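Local coordinates for protein polysaccharide Lyase Family 6 (Bacteroides cellulosilyticus, PDB 6QPS) that probably cleaves the mannuronic acid blocks of alginate as a calcium-binding polysaccharide lyase of family 6, at residues L159-Y170 against N189-F200. Residues are numbered along the deposited sequence; the frame is centred on the assembly and turned at random.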
ATOM      1  N   LEU A 159       0.359  12.091   2.622  1.00  9.10           N
ATOM      2  CA  LEU A 159      -0.782  12.308   3.494  1.00  8.04           C
ATOM      3  C   LEU A 159      -0.326  12.790   4.872  1.00  8.71           C
ATOM      4  O   LEU A 159       0.648  12.274   5.446  1.00  9.44           O
ATOM      5  CB  LEU A 159      -1.575  11.006   3.605  1.00  8.71           C
ATOM      6  CG  LEU A 159      -2.551  10.668   2.477  1.00 10.06           C
ATOM      7  CD1 LEU A 159      -3.091   9.245   2.572  1.00  9.75           C
ATOM      8  CD2 LEU A 159      -3.748  11.656   2.515  1.00 13.51           C
ATOM      9  N   ARG A 160      -1.027  13.813   5.374  1.00  9.89           N
ATOM     10  CA  ARG A 160      -0.839  14.420   6.690  1.00 10.53           C
ATOM     11  C   ARG A 160      -2.233  14.663   7.259  1.00  8.61           C
ATOM     12  O   ARG A 160      -3.230  14.533   6.552  1.00  9.11           O
ATOM     13  CB  ARG A 160      -0.131  15.784   6.580  1.00  9.78           C
ATOM     14  CG  ARG A 160       1.083  15.812   5.622  1.00 10.03           C
ATOM     15  CD  ARG A 160       2.382  15.840   6.318  1.00 10.68           C
ATOM     16  NE  ARG A 160       3.469  16.063   5.368  1.00 11.54           N
ATOM     17  CZ  ARG A 160       4.758  16.022   5.672  1.00 11.43           C
ATOM     18  NH1 ARG A 160       5.160  15.744   6.906  1.00 13.86           N
ATOM     19  NH2 ARG A 160       5.654  16.248   4.707  1.00 12.83           N
ATOM     20  N   GLY A 161      -2.304  15.121   8.504  1.00  9.24           N
ATOM     21  CA  GLY A 161      -3.597  15.530   9.045  1.00  9.71           C
ATOM     22  C   GLY A 161      -4.494  14.350   9.392  1.00  8.44           C
ATOM     23  O   GLY A 161      -4.059  13.320   9.909  1.00  9.68           O
ATOM     24  N   THR A 162      -5.797  14.534   9.162  1.00  9.49           N
ATOM     25  CA  THR A 162      -6.807  13.564   9.566  1.00  9.88           C
ATOM     26  C   THR A 162      -7.920  13.495   8.521  1.00  9.93           C
ATOM     27  O   THR A 162      -8.236  14.479   7.839  1.00  9.37           O
ATOM     28  CB  THR A 162      -7.438  13.916  10.942  1.00 10.35           C
ATOM     29  OG1 THR A 162      -8.020  15.223  10.869  1.00 16.48           O
ATOM     30  CG2 THR A 162      -6.420  13.882  12.068  1.00 10.75           C
ATOM     31  N   ASN A 163      -8.518  12.310   8.417  1.00  8.17           N
ATOM     32  CA  ASN A 163      -9.753  12.110   7.675  1.00  8.90           C
ATOM     33  C   ASN A 163      -9.625  12.508   6.213  1.00  9.01           C
ATOM     34  O   ASN A 163     -10.593  12.983   5.617  1.00 10.53           O
ATOM     35  CB  ASN A 163     -10.922  12.881   8.305  1.00 10.93           C
ATOM     36  CG  ASN A 163     -11.146  12.523   9.759  1.00 11.36           C
ATOM     37  OD1 ASN A 163     -10.797  13.290  10.663  1.00 13.49           O
ATOM     38  ND2 ASN A 163     -11.719  11.350   9.994  1.00 13.42           N
ATOM     39  N   ASN A 164      -8.465  12.311   5.595  1.00  9.69           N
ATOM     40  CA  ASN A 164      -8.307  12.571   4.172  1.00  8.99           C
ATOM     41  C   ASN A 164      -8.510  11.277   3.389  1.00  8.08           C
ATOM     42  O   ASN A 164      -8.526  10.178   3.955  1.00 10.07           O
ATOM     43  CB  ASN A 164      -6.935  13.188   3.904  1.00  9.43           C
ATOM     44  CG  ASN A 164      -6.791  14.557   4.577  1.00  9.64           C
ATOM     45  OD1 ASN A 164      -7.716  15.376   4.542  1.00  9.76           O
ATOM     46  ND2 ASN A 164      -5.630  14.813   5.177  1.00  9.96           N
ATOM     47  N   ARG A 165      -8.729  11.426   2.085  1.00  8.11           N
ATOM     48  CA  ARG A 165      -9.079  10.299   1.230  1.00  9.30           C
ATOM     49  C   ARG A 165      -8.414  10.424  -0.134  1.00  8.52           C
ATOM     50  O   ARG A 165      -8.445  11.492  -0.761  1.00  9.14           O
ATOM     51  CB  ARG A 165     -10.607  10.196   1.063  1.00  9.29           C
ATOM     52  CG  ARG A 165     -11.087   8.986   0.221  1.00  9.22           C
ATOM     53  CD  ARG A 165     -12.619   8.876   0.266  1.00 10.58           C
ATOM     54  NE  ARG A 165     -13.041   7.760  -0.576  1.00 10.04           N
ATOM     55  CZ  ARG A 165     -14.166   7.704  -1.273  1.00  9.81           C
ATOM     56  NH1 ARG A 165     -15.042   8.692  -1.207  1.00 12.05           N
ATOM     57  NH2 ARG A 165     -14.391   6.664  -2.073  1.00 12.07           N
ATOM     58  N   ILE A 166      -7.812   9.325  -0.584  0.81  8.09           N
ATOM     59  CA  ILE A 166      -7.302   9.166  -1.947  0.81  9.06           C
ATOM     60  C   ILE A 166      -8.092   8.014  -2.577  0.81  7.52           C
ATOM     61  O   ILE A 166      -7.996   6.876  -2.102  0.81  8.21           O
ATOM     62  CB  ILE A 166      -5.803   8.809  -1.946  0.81  8.84           C
ATOM     63  CG1 ILE A 166      -4.977   9.787  -1.094  0.81  9.80           C
ATOM     64  CG2 ILE A 166      -5.267   8.719  -3.380  0.81  8.67           C
ATOM     65  CD1 ILE A 166      -4.962  11.197  -1.573  0.81 10.47           C
ATOM     66  N   ASP A 167      -8.834   8.282  -3.647  1.00  8.25           N
ATOM     67  CA  ASP A 167      -9.686   7.237  -4.208  1.00  7.45           C
ATOM     68  C   ASP A 167      -9.876   7.360  -5.719  1.00  9.12           C
ATOM     69  O   ASP A 167      -9.888   8.453  -6.300  1.00  9.51           O
ATOM     70  CB  ASP A 167     -11.068   7.191  -3.505  1.00  9.07           C
ATOM     71  CG  ASP A 167     -11.922   8.423  -3.826  1.00 10.09           C
ATOM     72  OD1 ASP A 167     -11.738   9.463  -3.161  1.00 10.42           O
ATOM     73  OD2 ASP A 167     -12.746   8.386  -4.789  1.00 10.45           O
ATOM     74  N   HIS A 168     -10.076   6.204  -6.346  1.00  8.65           N
ATOM     75  CA  HIS A 168     -10.364   6.146  -7.781  1.00  8.30           C
ATOM     76  C   HIS A 168      -9.295   6.850  -8.614  1.00  9.56           C
ATOM     77  O   HIS A 168      -9.581   7.385  -9.686  1.00 10.85           O
ATOM     78  CB  HIS A 168     -11.772   6.648  -8.099  1.00  8.46           C
ATOM     79  CG  HIS A 168     -12.852   5.841  -7.442  1.00  9.65           C
ATOM     80  ND1 HIS A 168     -13.388   6.172  -6.218  1.00 10.95           N
ATOM     81  CD2 HIS A 168     -13.494   4.710  -7.840  1.00  9.45           C
ATOM     82  CE1 HIS A 168     -14.310   5.282  -5.889  1.00 10.27           C
ATOM     83  NE2 HIS A 168     -14.395   4.384  -6.854  1.00 10.98           N
ATOM     84  N   CYS A 169      -8.038   6.780  -8.178  1.00  9.34           N
ATOM     85  CA  CYS A 169      -6.903   7.362  -8.892  1.00  8.59           C
ATOM     86  C   CYS A 169      -6.073   6.275  -9.569  1.00  9.09           C
ATOM     87  O   CYS A 169      -6.210   5.084  -9.280  1.00 10.59           O
ATOM     88  CB  CYS A 169      -6.020   8.158  -7.926  1.00 10.18           C
ATOM     89  SG  CYS A 169      -6.752   9.692  -7.266  1.00 10.02           S
ATOM     90  N   TYR A 170      -5.216   6.699 -10.501  1.00  8.95           N
ATOM     91  CA  TYR A 170      -4.268   5.823 -11.199  1.00  9.34           C
ATOM     92  C   TYR A 170      -2.883   6.420 -11.031  1.00  9.78           C
ATOM     93  O   TYR A 170      -2.674   7.596 -11.365  1.00 11.53           O
ATOM     94  CB  TYR A 170      -4.625   5.760 -12.685  1.00  9.98           C
ATOM     95  CG  TYR A 170      -3.731   4.918 -13.581  1.00 11.05           C
ATOM     96  CD1 TYR A 170      -2.669   5.482 -14.254  1.00 13.85           C
ATOM     97  CD2 TYR A 170      -3.971   3.569 -13.767  1.00 12.58           C
ATOM     98  CE1 TYR A 170      -1.861   4.723 -15.114  1.00 14.80           C
ATOM     99  CE2 TYR A 170      -3.171   2.808 -14.610  1.00 14.76           C
ATOM    100  CZ  TYR A 170      -2.115   3.394 -15.273  1.00 12.34           C
ATOM    101  OH  TYR A 170      -1.316   2.613 -16.111  1.00 13.05           O
ATOM    102  N   ASN A 189       0.439  14.317  15.521  1.00 13.93           N
ATOM    103  CA  ASN A 189      -0.537  14.063  14.454  1.00 10.78           C
ATOM    104  C   ASN A 189      -0.234  12.694  13.848  1.00 10.04           C
ATOM    105  O   ASN A 189       0.399  12.566  12.797  1.00  9.00           O
ATOM    106  CB  ASN A 189      -0.500  15.173  13.404  1.00 12.00           C
ATOM    107  CG  ASN A 189      -1.385  14.888  12.214  1.00 11.24           C
ATOM    108  OD1 ASN A 189      -0.964  14.977  11.063  1.00 12.12           O
ATOM    109  ND2 ASN A 189      -2.632  14.524  12.483  1.00 15.08           N
ATOM    110  N   HIS A 190      -0.717  11.642  14.519  1.00  9.50           N
ATOM    111  CA  HIS A 190      -0.506  10.273  14.053  1.00  9.05           C
ATOM    112  C   HIS A 190      -1.796   9.512  13.794  1.00  9.41           C
ATOM    113  O   HIS A 190      -1.861   8.718  12.851  1.00  8.87           O
ATOM    114  CB  HIS A 190       0.370   9.476  15.046  1.00 10.62           C
ATOM    115  CG  HIS A 190      -0.139   9.470  16.461  1.00 10.79           C
ATOM    116  ND1 HIS A 190      -1.044   8.539  16.925  1.00 11.39           N
ATOM    117  CD2 HIS A 190       0.143  10.273  17.516  1.00 12.28           C
ATOM    118  CE1 HIS A 190      -1.296   8.767  18.203  1.00 11.56           C
ATOM    119  NE2 HIS A 190      -0.602   9.823  18.580  1.00 13.55           N
ATOM    120  N   LEU A 191      -2.833   9.726  14.601  1.00  8.46           N
ATOM    121  CA  LEU A 191      -4.081   8.969  14.475  1.00  9.33           C
ATOM    122  C   LEU A 191      -4.907   9.654  13.392  1.00  9.93           C
ATOM    123  O   LEU A 191      -5.490  10.717  13.629  1.00 11.19           O
ATOM    124  CB  LEU A 191      -4.785   8.890  15.827  1.00  9.82           C
ATOM    125  CG  LEU A 191      -5.517   7.545  16.026  1.00 12.66           C
ATOM    126  CD1 LEU A 191      -5.937   7.280  17.464  1.00 14.83           C
ATOM    127  CD2 LEU A 191      -6.740   7.418  15.150  1.00 12.37           C
ATOM    128  N   ASN A 192      -4.881   9.109  12.173  1.00  8.78           N
ATOM    129  CA  ASN A 192      -5.382   9.822  10.992  1.00  7.79           C
ATOM    130  C   ASN A 192      -6.734   9.362  10.481  1.00  8.55           C
ATOM    131  O   ASN A 192      -7.493  10.181   9.967  1.00  9.70           O
ATOM    132  CB  ASN A 192      -4.373   9.787   9.839  1.00  7.93           C
ATOM    133  CG  ASN A 192      -3.859   8.403   9.541  1.00  8.79           C
ATOM    134  OD1 ASN A 192      -4.509   7.591   8.869  1.00  8.68           O
ATOM    135  ND2 ASN A 192      -2.647   8.137  10.008  1.00  8.61           N
ATOM    136  N   ASN A 193      -7.048   8.073  10.551  1.00  9.51           N
ATOM    137  CA  ASN A 193      -8.269   7.567   9.928  1.00  9.65           C
ATOM    138  C   ASN A 193      -8.335   7.962   8.450  1.00 10.32           C
ATOM    139  O   ASN A 193      -9.419   8.221   7.900  1.00 11.06           O
ATOM    140  CB  ASN A 193      -9.520   8.053  10.665  1.00 10.63           C
ATOM    141  CG  ASN A 193      -9.710   7.395  12.008  1.00 10.97           C
ATOM    142  OD1 ASN A 193     -10.124   6.230  12.090  1.00 11.55           O
ATOM    143  ND2 ASN A 193      -9.390   8.119  13.076  1.00  9.27           N
ATOM    144  N   HIS A 194      -7.192   7.990   7.766  1.00  8.22           N
ATOM    145  CA  HIS A 194      -7.245   8.239   6.332  1.00  7.59           C
ATOM    146  C   HIS A 194      -7.796   7.002   5.617  1.00  8.19           C
ATOM    147  O   HIS A 194      -7.673   5.868   6.100  1.00  7.92           O
ATOM    148  CB  HIS A 194      -5.866   8.523   5.722  1.00  7.55           C
ATOM    149  CG  HIS A 194      -5.185   9.752   6.227  1.00  7.59           C
ATOM    150  ND1 HIS A 194      -5.827  10.959   6.432  1.00  8.38           N
ATOM    151  CD2 HIS A 194      -3.880   9.957   6.530  1.00  7.71           C
ATOM    152  CE1 HIS A 194      -4.942  11.841   6.851  1.00  8.77           C
ATOM    153  NE2 HIS A 194      -3.754  11.264   6.904  1.00  7.92           N
ATOM    154  N   LEU A 195      -8.343   7.212   4.418  1.00  8.39           N
ATOM    155  CA  LEU A 195      -8.857   6.135   3.577  1.00  7.21           C
ATOM    156  C   LEU A 195      -8.211   6.186   2.196  1.00  6.84           C
ATOM    157  O   LEU A 195      -8.240   7.225   1.528  1.00  7.88           O
ATOM    158  CB  LEU A 195     -10.379   6.247   3.473  1.00  8.40           C
ATOM    159  CG  LEU A 195     -11.079   5.215   2.585  1.00  7.95           C
ATOM    160  CD1 LEU A 195     -10.856   3.774   3.068  1.00  9.23           C
ATOM    161  CD2 LEU A 195     -12.567   5.524   2.451  1.00  9.96           C
ATOM    162  N   ILE A 196      -7.671   5.044   1.762  1.00  7.20           N
ATOM    163  CA  ILE A 196      -7.022   4.889   0.455  1.00  7.89           C
ATOM    164  C   ILE A 196      -7.782   3.744  -0.210  1.00  7.52           C
ATOM    165  O   ILE A 196      -7.591   2.575   0.163  1.00  7.45           O
ATOM    166  CB  ILE A 196      -5.527   4.575   0.612  1.00  7.67           C
ATOM    167  CG1 ILE A 196      -4.795   5.739   1.322  1.00  8.52           C
ATOM    168  CG2 ILE A 196      -4.913   4.216  -0.730  1.00  8.46           C
ATOM    169  CD1 ILE A 196      -3.475   5.356   1.992  1.00  9.66           C
ATOM    170  N   ASP A 197      -8.662   4.057  -1.174  1.00  7.76           N
ATOM    171  CA  ASP A 197      -9.578   3.057  -1.705  1.00  7.91           C
ATOM    172  C   ASP A 197      -9.802   3.185  -3.209  1.00  7.75           C
ATOM    173  O   ASP A 197      -9.834   4.279  -3.782  1.00  8.44           O
ATOM    174  CB  ASP A 197     -10.948   3.095  -0.975  1.00  9.02           C
ATOM    175  CG  ASP A 197     -11.742   4.367  -1.258  1.00 11.30           C
ATOM    176  OD1 ASP A 197     -11.374   5.437  -0.759  1.00  9.83           O
ATOM    177  OD2 ASP A 197     -12.737   4.299  -2.032  1.00 13.48           O
ATOM    178  N   HIS A 198     -10.003   2.037  -3.848  1.00  7.89           N
ATOM    179  CA  HIS A 198     -10.371   1.971  -5.269  1.00  7.18           C
ATOM    180  C   HIS A 198      -9.341   2.629  -6.188  1.00  8.00           C
ATOM    181  O   HIS A 198      -9.689   3.104  -7.273  1.00  9.69           O
ATOM    182  CB  HIS A 198     -11.773   2.533  -5.538  1.00  9.08           C
ATOM    183  CG  HIS A 198     -12.852   1.823  -4.789  1.00  9.60           C
ATOM    184  ND1 HIS A 198     -13.449   0.656  -5.226  1.00 13.72           N
ATOM    185  CD2 HIS A 198     -13.451   2.133  -3.620  1.00 10.60           C
ATOM    186  CE1 HIS A 198     -14.376   0.289  -4.356  1.00 10.34           C
ATOM    187  NE2 HIS A 198     -14.385   1.158  -3.360  1.00 14.38           N
ATOM    188  N   ASN A 199      -8.068   2.630  -5.790  1.00  8.17           N
ATOM    189  CA  ASN A 199      -7.011   3.148  -6.650  1.00  8.22           C
ATOM    190  C   ASN A 199      -6.345   2.016  -7.416  1.00  8.24           C
ATOM    191  O   ASN A 199      -6.370   0.849  -7.001  1.00  9.11           O
ATOM    192  CB  ASN A 199      -5.962   3.871  -5.811  1.00  7.92           C
ATOM    193  CG  ASN A 199      -6.550   4.983  -5.020  1.00  7.96           C
ATOM    194  OD1 ASN A 199      -6.943   6.012  -5.554  1.00  8.12           O
ATOM    195  ND2 ASN A 199      -6.602   4.797  -3.718  1.00  7.81           N
ATOM    196  N   PHE A 200      -5.772   2.371  -8.567  1.00  9.18           N
ATOM    197  CA  PHE A 200      -4.977   1.467  -9.390  1.00  8.48           C
ATOM    198  C   PHE A 200      -3.525   1.950  -9.339  1.00  8.22           C
ATOM    199  O   PHE A 200      -3.178   2.985  -9.929  1.00  9.33           O
ATOM    200  CB  PHE A 200      -5.523   1.442 -10.825  1.00  9.18           C
ATOM    201  CG  PHE A 200      -5.024   0.277 -11.667  1.00  9.26           C
ATOM    202  CD1 PHE A 200      -3.750   0.283 -12.203  1.00 11.13           C
ATOM    203  CD2 PHE A 200      -5.846  -0.810 -11.910  1.00  9.79           C
ATOM    204  CE1 PHE A 200      -3.310  -0.781 -12.984  1.00 11.29           C
ATOM    205  CE2 PHE A 200      -5.406  -1.873 -12.679  1.00 10.76           C
ATOM    206  CZ  PHE A 200      -4.139  -1.852 -13.198  1.00 11.41           C
TER
HETATM  207  O   HOH W   1      -1.158  11.400   8.023  1.00 10.73           O
HETATM  208  O   HOH W   2      -1.677  11.757  10.729  1.00 10.96           O
HETATM  209  O   HOH W   3     -12.019   9.126   7.453  1.00 29.66           O
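R165 and L195, I166 and I196, D167 and D197 sit side by side on two parallel strands whose axes run 4.8 Å apart, and regular backbone bonds such as D197 N to I166 O tie them together. I166 O accepts twice: N199 ND2 also reaches it, from above the carbonyl plane, at 3.0 Å. The other end of the same amide, N199 OD1, takes the N-H of C169 at 2.9 Å, spanning the turn after strand 165-167 from the neighbouring coil.

Among the charges, R165 stretches out with CG anti to the backbone N (chi1 -177°) and grips D197 side-on, NE to OD1 at 2.9 Å and NH2 to OD2, guanidinium and carboxylate nearly coplanar. D167 CG lies over one guanidinium face, toward its rim, held by charge alone; its carboxylate has a further salt bridge to R131 on strand 131-138, which pairs with 165-167 on its other side. A methionine in place of R165 would probably leave the D197 carboxylate without its cationic mate.

H168 and H198 lie parallel but slid apart, with H198 CB over the H168 face. H194 is clasped edge and face: N164 N donates to ND1 at 3.1 Å, while L159 CD2 makes a CH-pi contact over the ring centre.

Isoleucine, aspartate and histidine repeated on successive coils, with an asparagine amide bonded across the turn, fit the right-handed parallel beta-helix of chondroitinase B-like lyases.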